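Local coordinates for beta-galactosidase (Bacteroides thetaiotaomicron, PDB 5MUJ), which probably acts as a glycoside hydrolase, of arabinofuranosidase type, on chain B of the plant pectin rhamnogalacturonan II, at residues L139-G153 / P164-I176. Residues are numbered along the deposited sequence; the frame is centred on the assembly and turned at random.
Sequences LQTYKGRHWMTYIGG and PLFVGLASTKGDI
With chi1 at 66°, Y150 holds CG between its backbone N and carbonyl carbon, which lays the ring flat over G168; R145, its CG beside the backbone N and its chain bent at chi3, instead carries its guanidinium across the K173 chain to S171. The contact joins the two middle strands, 146-153 and 166-172, of one four-stranded antiparallel blade in what the five such sheets suggest is a five-bladed beta-propeller. Four hydrogen-bonded pairs, from H146 with T172 to G152 with F166, tie the strands together. G168 CA sits 3.7 Å from the centroid of the Y150 ring, a CH-pi contact possible because glycine has no CB to collide with it. The Y150 hydroxyl goes on to D118, and R122 adds a cation-pi contact. On the other face of the blade, S171 CB lies over the six-membered ring of W147, and L169 CD1 reaches W147 CE3 at 3.8 Å. Back on the Y150 face, I176 spreads CG2 and CD1 over one face of the H146 imidazole, opposite T141 CG2. K173 CG covers one face of the R145 guanidinium, whose NH2 also forms a salt bridge with E183. An alanine replacing R145 is likely to leave E183 without its positive mate and uncover the K173 chain. R145 NH2 donates to S171 OG at 2.9 Å, the hydroxyl oxygen lying 32° out of the guanidinium plane.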
ATOM      1  N   LEU A 139      13.616  -2.379   7.571  1.00 15.66           N
ATOM      2  CA  LEU A 139      12.996  -3.675   7.307  1.00 15.18           C
ATOM      3  C   LEU A 139      13.722  -4.710   8.135  1.00 16.09           C
ATOM      4  O   LEU A 139      14.932  -4.627   8.296  1.00 17.82           O
ATOM      5  CB  LEU A 139      13.111  -4.035   5.850  1.00 16.41           C
ATOM      6  CG  LEU A 139      12.364  -3.239   4.789  1.00 17.34           C
ATOM      7  CD1 LEU A 139      12.480  -3.984   3.469  1.00 18.27           C
ATOM      8  CD2 LEU A 139      10.907  -2.984   5.138  1.00 17.65           C
ATOM      9  N   GLN A 140      12.991  -5.684   8.666  1.00 18.26           N
ATOM     10  CA  GLN A 140      13.584  -6.669   9.545  1.00 16.73           C
ATOM     11  C   GLN A 140      13.844  -7.941   8.755  1.00 17.01           C
ATOM     12  O   GLN A 140      13.182  -8.202   7.746  1.00 17.39           O
ATOM     13  CB  GLN A 140      12.665  -6.924  10.725  1.00 18.93           C
ATOM     14  CG  GLN A 140      12.505  -5.685  11.579  1.00 20.71           C
ATOM     15  CD  GLN A 140      11.447  -5.825  12.629  1.00 22.46           C
ATOM     16  OE1 GLN A 140      11.755  -5.840  13.819  1.00 28.09           O
ATOM     17  NE2 GLN A 140      10.192  -5.898  12.207  1.00 21.32           N
ATOM     18  N   THR A 141      14.832  -8.706   9.191  1.00 19.11           N
ATOM     19  CA  THR A 141      15.139  -9.989   8.582  1.00 20.01           C
ATOM     20  C   THR A 141      14.522 -11.147   9.369  1.00 19.92           C
ATOM     21  O   THR A 141      14.261 -11.064  10.586  1.00 21.27           O
ATOM     22  CB  THR A 141      16.656 -10.237   8.465  1.00 21.92           C
ATOM     23  OG1 THR A 141      17.220 -10.345   9.772  1.00 20.57           O
ATOM     24  CG2 THR A 141      17.348  -9.129   7.701  1.00 22.83           C
ATOM     25  N   TYR A 142      14.329 -12.238   8.642  1.00 15.91           N
ATOM     26  CA  TYR A 142      13.865 -13.497   9.198  1.00 17.97           C
ATOM     27  C   TYR A 142      14.554 -14.596   8.385  1.00 18.06           C
ATOM     28  O   TYR A 142      14.517 -14.568   7.156  1.00 14.70           O
ATOM     29  CB  TYR A 142      12.339 -13.584   9.106  1.00 18.76           C
ATOM     30  CG  TYR A 142      11.746 -14.957   9.398  1.00 18.57           C
ATOM     31  CD1 TYR A 142      11.797 -15.513  10.676  1.00 17.90           C
ATOM     32  CD2 TYR A 142      11.136 -15.691   8.394  1.00 21.61           C
ATOM     33  CE1 TYR A 142      11.236 -16.763  10.946  1.00 18.48           C
ATOM     34  CE2 TYR A 142      10.597 -16.943   8.644  1.00 22.16           C
ATOM     35  CZ  TYR A 142      10.647 -17.480   9.921  1.00 21.53           C
ATOM     36  OH  TYR A 142      10.076 -18.742  10.164  1.00 24.34           O
ATOM     37  N   LYS A 143      15.222 -15.512   9.093  1.00 20.24           N
ATOM     38  CA  LYS A 143      15.985 -16.605   8.498  1.00 20.39           C
ATOM     39  C   LYS A 143      17.037 -16.070   7.529  1.00 22.26           C
ATOM     40  O   LYS A 143      17.302 -16.658   6.476  1.00 23.24           O
ATOM     41  CB  LYS A 143      15.046 -17.629   7.846  1.00 21.72           C
ATOM     42  CG  LYS A 143      14.165 -18.325   8.877  1.00 23.96           C
ATOM     43  CD  LYS A 143      14.094 -19.829   8.694  1.00 28.12           C
ATOM     44  CE  LYS A 143      12.896 -20.260   7.857  1.00 29.46           C
ATOM     45  NZ  LYS A 143      11.775 -20.729   8.725  1.00 32.71           N
ATOM     46  N   GLY A 144      17.623 -14.937   7.912  1.00 21.81           N
ATOM     47  CA  GLY A 144      18.696 -14.310   7.169  1.00 22.17           C
ATOM     48  C   GLY A 144      18.284 -13.606   5.897  1.00 19.49           C
ATOM     49  O   GLY A 144      19.148 -13.218   5.115  1.00 23.30           O
ATOM     50  N   ARG A 145      16.974 -13.448   5.674  1.00 16.31           N
ATOM     51  CA  ARG A 145      16.463 -12.845   4.460  1.00 16.11           C
ATOM     52  C   ARG A 145      15.569 -11.660   4.768  1.00 15.26           C
ATOM     53  O   ARG A 145      14.981 -11.592   5.849  1.00 17.44           O
ATOM     54  CB  ARG A 145      15.627 -13.845   3.667  1.00 17.23           C
ATOM     55  CG  ARG A 145      16.335 -15.149   3.363  1.00 18.82           C
ATOM     56  CD  ARG A 145      15.515 -16.029   2.418  1.00 20.92           C
ATOM     57  NE  ARG A 145      16.395 -16.789   1.536  1.00 27.10           N
ATOM     58  CZ  ARG A 145      16.564 -16.616   0.220  1.00 24.10           C
ATOM     59  NH1 ARG A 145      17.438 -17.399  -0.397  1.00 25.63           N
ATOM     60  NH2 ARG A 145      15.875 -15.723  -0.499  1.00 19.11           N
ATOM     61  N   HIS A 146      15.459 -10.756   3.795  1.00 15.66           N
ATOM     62  CA  HIS A 146      14.381  -9.762   3.753  1.00 14.10           C
ATOM     63  C   HIS A 146      13.252 -10.314   2.898  1.00 13.56           C
ATOM     64  O   HIS A 146      13.473 -11.135   1.993  1.00 15.14           O
ATOM     65  CB  HIS A 146      14.868  -8.422   3.203  1.00 13.62           C
ATOM     66  CG  HIS A 146      15.842  -7.723   4.101  1.00 14.87           C
ATOM     67  ND1 HIS A 146      15.439  -6.906   5.124  1.00 17.70           N
ATOM     68  CD2 HIS A 146      17.196  -7.725   4.132  1.00 15.49           C
ATOM     69  CE1 HIS A 146      16.495  -6.414   5.742  1.00 15.01           C
ATOM     70  NE2 HIS A 146      17.576  -6.916   5.175  1.00 19.07           N
ATOM     71  N   TRP A 147      12.038  -9.904   3.234  1.00 11.46           N
ATOM     72  CA  TRP A 147      10.818 -10.499   2.638  1.00 11.65           C
ATOM     73  C   TRP A 147       9.926  -9.425   2.035  1.00 11.63           C
ATOM     74  O   TRP A 147      10.042  -8.245   2.362  1.00 11.51           O
ATOM     75  CB  TRP A 147      10.066 -11.287   3.700  1.00 13.47           C
ATOM     76  CG  TRP A 147      10.856 -12.378   4.256  1.00 13.47           C
ATOM     77  CD1 TRP A 147      11.802 -12.306   5.246  1.00 14.44           C
ATOM     78  CD2 TRP A 147      10.797 -13.734   3.856  1.00 15.40           C
ATOM     79  NE1 TRP A 147      12.342 -13.550   5.472  1.00 15.88           N
ATOM     80  CE2 TRP A 147      11.732 -14.445   4.635  1.00 16.63           C
ATOM     81  CE3 TRP A 147      10.053 -14.417   2.902  1.00 13.52           C
ATOM     82  CZ2 TRP A 147      11.927 -15.815   4.498  1.00 17.07           C
ATOM     83  CZ3 TRP A 147      10.242 -15.798   2.766  1.00 14.54           C
ATOM     84  CH2 TRP A 147      11.169 -16.475   3.565  1.00 15.15           C
HETATM   85  N   MSE A 148       9.048  -9.854   1.146  1.00 10.85           N
HETATM   86  CA  MSE A 148       8.129  -8.992   0.406  1.00 13.29           C
HETATM   87  C   MSE A 148       6.936  -9.809  -0.002  1.00 14.17           C
HETATM   88  O   MSE A 148       7.085 -10.985  -0.330  1.00 15.57           O
HETATM   89  CB  MSE A 148       8.866  -8.513  -0.833  1.00 13.86           C
HETATM   90  CG  MSE A 148       8.043  -7.717  -1.826  1.00 17.68           C
HETATM   91 SE   MSE A 148       9.072  -7.392  -3.457  1.00 28.85          SE
HETATM   92  CE  MSE A 148       9.306  -5.536  -2.913  1.00 28.21           C
ATOM     93  N   THR A 149       5.756  -9.219   0.038  1.00 12.76           N
ATOM     94  CA  THR A 149       4.587  -9.808  -0.606  1.00 12.32           C
ATOM     95  C   THR A 149       4.229  -8.966  -1.797  1.00 11.79           C
ATOM     96  O   THR A 149       4.613  -7.825  -1.902  1.00 13.69           O
ATOM     97  CB  THR A 149       3.360  -9.932   0.306  1.00 13.45           C
ATOM     98  OG1 THR A 149       2.957  -8.622   0.734  1.00 16.26           O
ATOM     99  CG2 THR A 149       3.674 -10.858   1.491  1.00 13.36           C
ATOM    100  N   TYR A 150       3.437  -9.528  -2.696  1.00 10.81           N
ATOM    101  CA  TYR A 150       3.105  -8.868  -3.953  1.00 11.09           C
ATOM    102  C   TYR A 150       1.750  -9.245  -4.571  1.00 10.99           C
ATOM    103  O   TYR A 150       1.162 -10.339  -4.293  1.00 13.32           O
ATOM    104  CB  TYR A 150       4.249  -9.016  -4.970  1.00 11.48           C
ATOM    105  CG  TYR A 150       4.547 -10.421  -5.464  1.00 10.48           C
ATOM    106  CD1 TYR A 150       3.938 -10.929  -6.619  1.00  9.88           C
ATOM    107  CD2 TYR A 150       5.489 -11.209  -4.832  1.00 10.53           C
ATOM    108  CE1 TYR A 150       4.255 -12.204  -7.102  1.00 11.69           C
ATOM    109  CE2 TYR A 150       5.814 -12.492  -5.301  1.00 10.09           C
ATOM    110  CZ  TYR A 150       5.207 -12.982  -6.437  1.00 11.87           C
ATOM    111  OH  TYR A 150       5.579 -14.254  -6.870  1.00 13.98           O
ATOM    112  N   ILE A 151       1.229  -8.316  -5.366  1.00 11.29           N
ATOM    113  CA  ILE A 151       0.105  -8.554  -6.300  1.00 13.00           C
ATOM    114  C   ILE A 151       0.689  -9.347  -7.470  1.00 12.85           C
ATOM    115  O   ILE A 151       1.600  -8.839  -8.177  1.00 14.96           O
ATOM    116  CB  ILE A 151      -0.499  -7.212  -6.786  1.00 12.85           C
ATOM    117  CG1 ILE A 151      -1.263  -6.530  -5.651  1.00 14.24           C
ATOM    118  CG2 ILE A 151      -1.292  -7.382  -8.076  1.00 16.70           C
ATOM    119  CD1 ILE A 151      -1.704  -5.114  -5.945  1.00 13.77           C
ATOM    120  N   GLY A 152       0.202 -10.579  -7.681  1.00 12.05           N
ATOM    121  CA  GLY A 152       0.663 -11.408  -8.772  1.00 11.79           C
ATOM    122  C   GLY A 152      -0.480 -11.885  -9.641  1.00 11.94           C
ATOM    123  O   GLY A 152      -1.593 -12.036  -9.145  1.00 13.12           O
ATOM    124  N   GLY A 153      -0.222 -12.118 -10.923  1.00 13.15           N
ATOM    125  CA  GLY A 153      -1.274 -12.583 -11.824  1.00 16.04           C
ATOM    126  C   GLY A 153      -0.765 -12.779 -13.233  1.00 14.15           C
ATOM    127  O   GLY A 153       0.330 -12.325 -13.584  1.00 14.84           O
ATOM    128  N   PRO A 164      -7.811 -12.513 -12.416  1.00 16.84           N
ATOM    129  CA  PRO A 164      -7.680 -12.141 -11.016  1.00 15.85           C
ATOM    130  C   PRO A 164      -6.229 -11.974 -10.532  1.00 15.45           C
ATOM    131  O   PRO A 164      -5.267 -12.419 -11.184  1.00 16.21           O
ATOM    132  CB  PRO A 164      -8.431 -13.270 -10.261  1.00 17.26           C
ATOM    133  CG  PRO A 164      -8.421 -14.406 -11.190  1.00 20.62           C
ATOM    134  CD  PRO A 164      -8.511 -13.806 -12.563  1.00 17.73           C
ATOM    135  N   LEU A 165      -6.094 -11.321  -9.386  1.00 13.67           N
ATOM    136  CA  LEU A 165      -4.782 -11.152  -8.756  1.00 11.47           C
ATOM    137  C   LEU A 165      -4.724 -11.890  -7.423  1.00 12.46           C
ATOM    138  O   LEU A 165      -5.736 -11.964  -6.702  1.00 12.40           O
ATOM    139  CB  LEU A 165      -4.453  -9.694  -8.596  1.00 10.88           C
ATOM    140  CG  LEU A 165      -4.693  -8.838  -9.805  1.00 11.76           C
ATOM    141  CD1 LEU A 165      -5.034  -7.428  -9.327  1.00 15.00           C
ATOM    142  CD2 LEU A 165      -3.500  -8.840 -10.739  1.00 13.97           C
ATOM    143  N   PHE A 166      -3.594 -12.541  -7.159  1.00 11.80           N
ATOM    144  CA  PHE A 166      -3.390 -13.339  -5.964  1.00 12.12           C
ATOM    145  C   PHE A 166      -2.190 -12.812  -5.196  1.00 12.33           C
ATOM    146  O   PHE A 166      -1.356 -12.109  -5.791  1.00 15.66           O
ATOM    147  CB  PHE A 166      -3.177 -14.839  -6.302  1.00 13.09           C
ATOM    148  CG  PHE A 166      -4.108 -15.388  -7.345  1.00 15.81           C
ATOM    149  CD1 PHE A 166      -5.482 -15.154  -7.280  1.00 15.66           C
ATOM    150  CD2 PHE A 166      -3.615 -16.136  -8.395  1.00 15.53           C
ATOM    151  CE1 PHE A 166      -6.338 -15.658  -8.254  1.00 15.86           C
ATOM    152  CE2 PHE A 166      -4.468 -16.655  -9.366  1.00 18.38           C
ATOM    153  CZ  PHE A 166      -5.824 -16.398  -9.293  1.00 17.86           C
ATOM    154  N   VAL A 167      -2.046 -13.171  -3.919  1.00 11.55           N
ATOM    155  CA  VAL A 167      -0.896 -12.754  -3.087  1.00 11.22           C
ATOM    156  C   VAL A 167       0.316 -13.653  -3.293  1.00 11.73           C
ATOM    157  O   VAL A 167       0.346 -14.799  -2.955  1.00 12.88           O
ATOM    158  CB  VAL A 167      -1.232 -12.677  -1.549  1.00 10.68           C
ATOM    159  CG1 VAL A 167      -0.130 -11.986  -0.708  1.00  8.56           C
ATOM    160  CG2 VAL A 167      -2.480 -11.867  -1.341  1.00 13.12           C
ATOM    161  N   GLY A 168       1.406 -13.077  -3.783  1.00 12.16           N
ATOM    162  CA  GLY A 168       2.666 -13.791  -3.863  1.00 11.76           C
ATOM    163  C   GLY A 168       3.664 -13.446  -2.752  1.00 11.21           C
ATOM    164  O   GLY A 168       3.485 -12.483  -2.015  1.00 13.59           O
ATOM    165  N   LEU A 169       4.695 -14.269  -2.632  1.00 12.27           N
ATOM    166  CA  LEU A 169       5.733 -14.123  -1.618  1.00 11.15           C
ATOM    167  C   LEU A 169       7.091 -14.062  -2.311  1.00 12.41           C
ATOM    168  O   LEU A 169       7.374 -14.891  -3.188  1.00 13.64           O
ATOM    169  CB  LEU A 169       5.759 -15.328  -0.672  1.00 12.05           C
ATOM    170  CG  LEU A 169       6.784 -15.275   0.477  1.00 14.82           C
ATOM    171  CD1 LEU A 169       6.505 -14.134   1.457  1.00 14.96           C
ATOM    172  CD2 LEU A 169       6.822 -16.625   1.200  1.00 16.31           C
ATOM    173  N   ALA A 170       7.898 -13.080  -1.920  1.00 13.17           N
ATOM    174  CA  ALA A 170       9.266 -12.937  -2.399  1.00 12.72           C
ATOM    175  C   ALA A 170      10.199 -12.710  -1.267  1.00 12.50           C
ATOM    176  O   ALA A 170       9.794 -12.300  -0.182  1.00 14.64           O
ATOM    177  CB  ALA A 170       9.378 -11.824  -3.411  1.00 12.90           C
ATOM    178  N   SER A 171      11.483 -12.933  -1.547  1.00 13.73           N
ATOM    179  CA  SER A 171      12.511 -12.729  -0.559  1.00 14.46           C
ATOM    180  C   SER A 171      13.862 -12.534  -1.212  1.00 14.72           C
ATOM    181  O   SER A 171      14.037 -12.820  -2.384  1.00 15.18           O
ATOM    182  CB  SER A 171      12.566 -13.900   0.406  1.00 16.64           C
ATOM    183  OG  SER A 171      13.078 -15.071  -0.211  1.00 18.16           O
ATOM    184  N   THR A 172      14.798 -12.010  -0.435  1.00 14.66           N
ATOM    185  CA  THR A 172      16.176 -11.854  -0.934  1.00 14.81           C
ATOM    186  C   THR A 172      17.200 -11.947   0.190  1.00 13.51           C
ATOM    187  O   THR A 172      16.920 -11.551   1.322  1.00 15.14           O
ATOM    188  CB  THR A 172      16.380 -10.524  -1.695  1.00 13.67           C
ATOM    189  OG1 THR A 172      17.648 -10.527  -2.382  1.00 13.52           O
ATOM    190  CG2 THR A 172      16.277  -9.312  -0.745  1.00 12.50           C
ATOM    191  N   LYS A 173      18.361 -12.523  -0.134  1.00 16.27           N
ATOM    192  CA  LYS A 173      19.532 -12.477   0.726  1.00 17.22           C
ATOM    193  C   LYS A 173      20.453 -11.311   0.303  1.00 15.00           C
ATOM    194  O   LYS A 173      21.521 -11.094   0.901  1.00 21.44           O
ATOM    195  CB  LYS A 173      20.284 -13.811   0.701  1.00 21.29           C
ATOM    196  CG  LYS A 173      19.643 -14.852   1.608  1.00 26.95           C
ATOM    197  CD  LYS A 173      20.526 -16.075   1.825  1.00 33.00           C
ATOM    198  CE  LYS A 173      19.926 -17.033   2.843  1.00 36.05           C
ATOM    199  NZ  LYS A 173      19.966 -16.517   4.243  1.00 40.36           N
ATOM    200  N   GLY A 174      20.053 -10.589  -0.741  1.00 15.33           N
ATOM    201  CA  GLY A 174      20.862  -9.474  -1.256  1.00 14.26           C
ATOM    202  C   GLY A 174      20.754  -8.186  -0.480  1.00 15.11           C
ATOM    203  O   GLY A 174      20.016  -8.080   0.508  1.00 17.17           O
ATOM    204  N   ASP A 175      21.483  -7.189  -0.973  1.00 15.39           N
ATOM    205  CA  ASP A 175      21.437  -5.864  -0.428  1.00 13.76           C
ATOM    206  C   ASP A 175      20.173  -5.148  -0.932  1.00 13.49           C
ATOM    207  O   ASP A 175      20.057  -4.833  -2.122  1.00 13.01           O
ATOM    208  CB  ASP A 175      22.734  -5.142  -0.820  1.00 13.53           C
ATOM    209  CG  ASP A 175      22.818  -3.749  -0.288  1.00 15.79           C
ATOM    210  OD1 ASP A 175      21.822  -3.141   0.176  1.00 17.97           O
ATOM    211  OD2 ASP A 175      23.939  -3.235  -0.359  1.00 20.49           O
ATOM    212  N   ILE A 176      19.246  -4.879  -0.006  1.00 13.06           N
ATOM    213  CA  ILE A 176      17.923  -4.281  -0.348  1.00 13.48           C
ATOM    214  C   ILE A 176      17.982  -2.852  -0.908  1.00 14.01           C
ATOM    215  O   ILE A 176      17.001  -2.371  -1.489  1.00 14.97           O
ATOM    216  CB  ILE A 176      16.926  -4.303   0.851  1.00 11.83           C
ATOM    217  CG1 ILE A 176      17.494  -3.477   2.028  1.00 13.48           C
ATOM    218  CG2 ILE A 176      16.589  -5.748   1.231  1.00 13.50           C
ATOM    219  CD1 ILE A 176      16.589  -3.400   3.241  1.00 16.14           C
TER
HETATM  220  O   HOH W   1      22.009 -14.572   4.432  1.00 53.13           O
HETATM  221  O   HOH W   2       4.440 -16.419  -4.683  1.00 20.72           O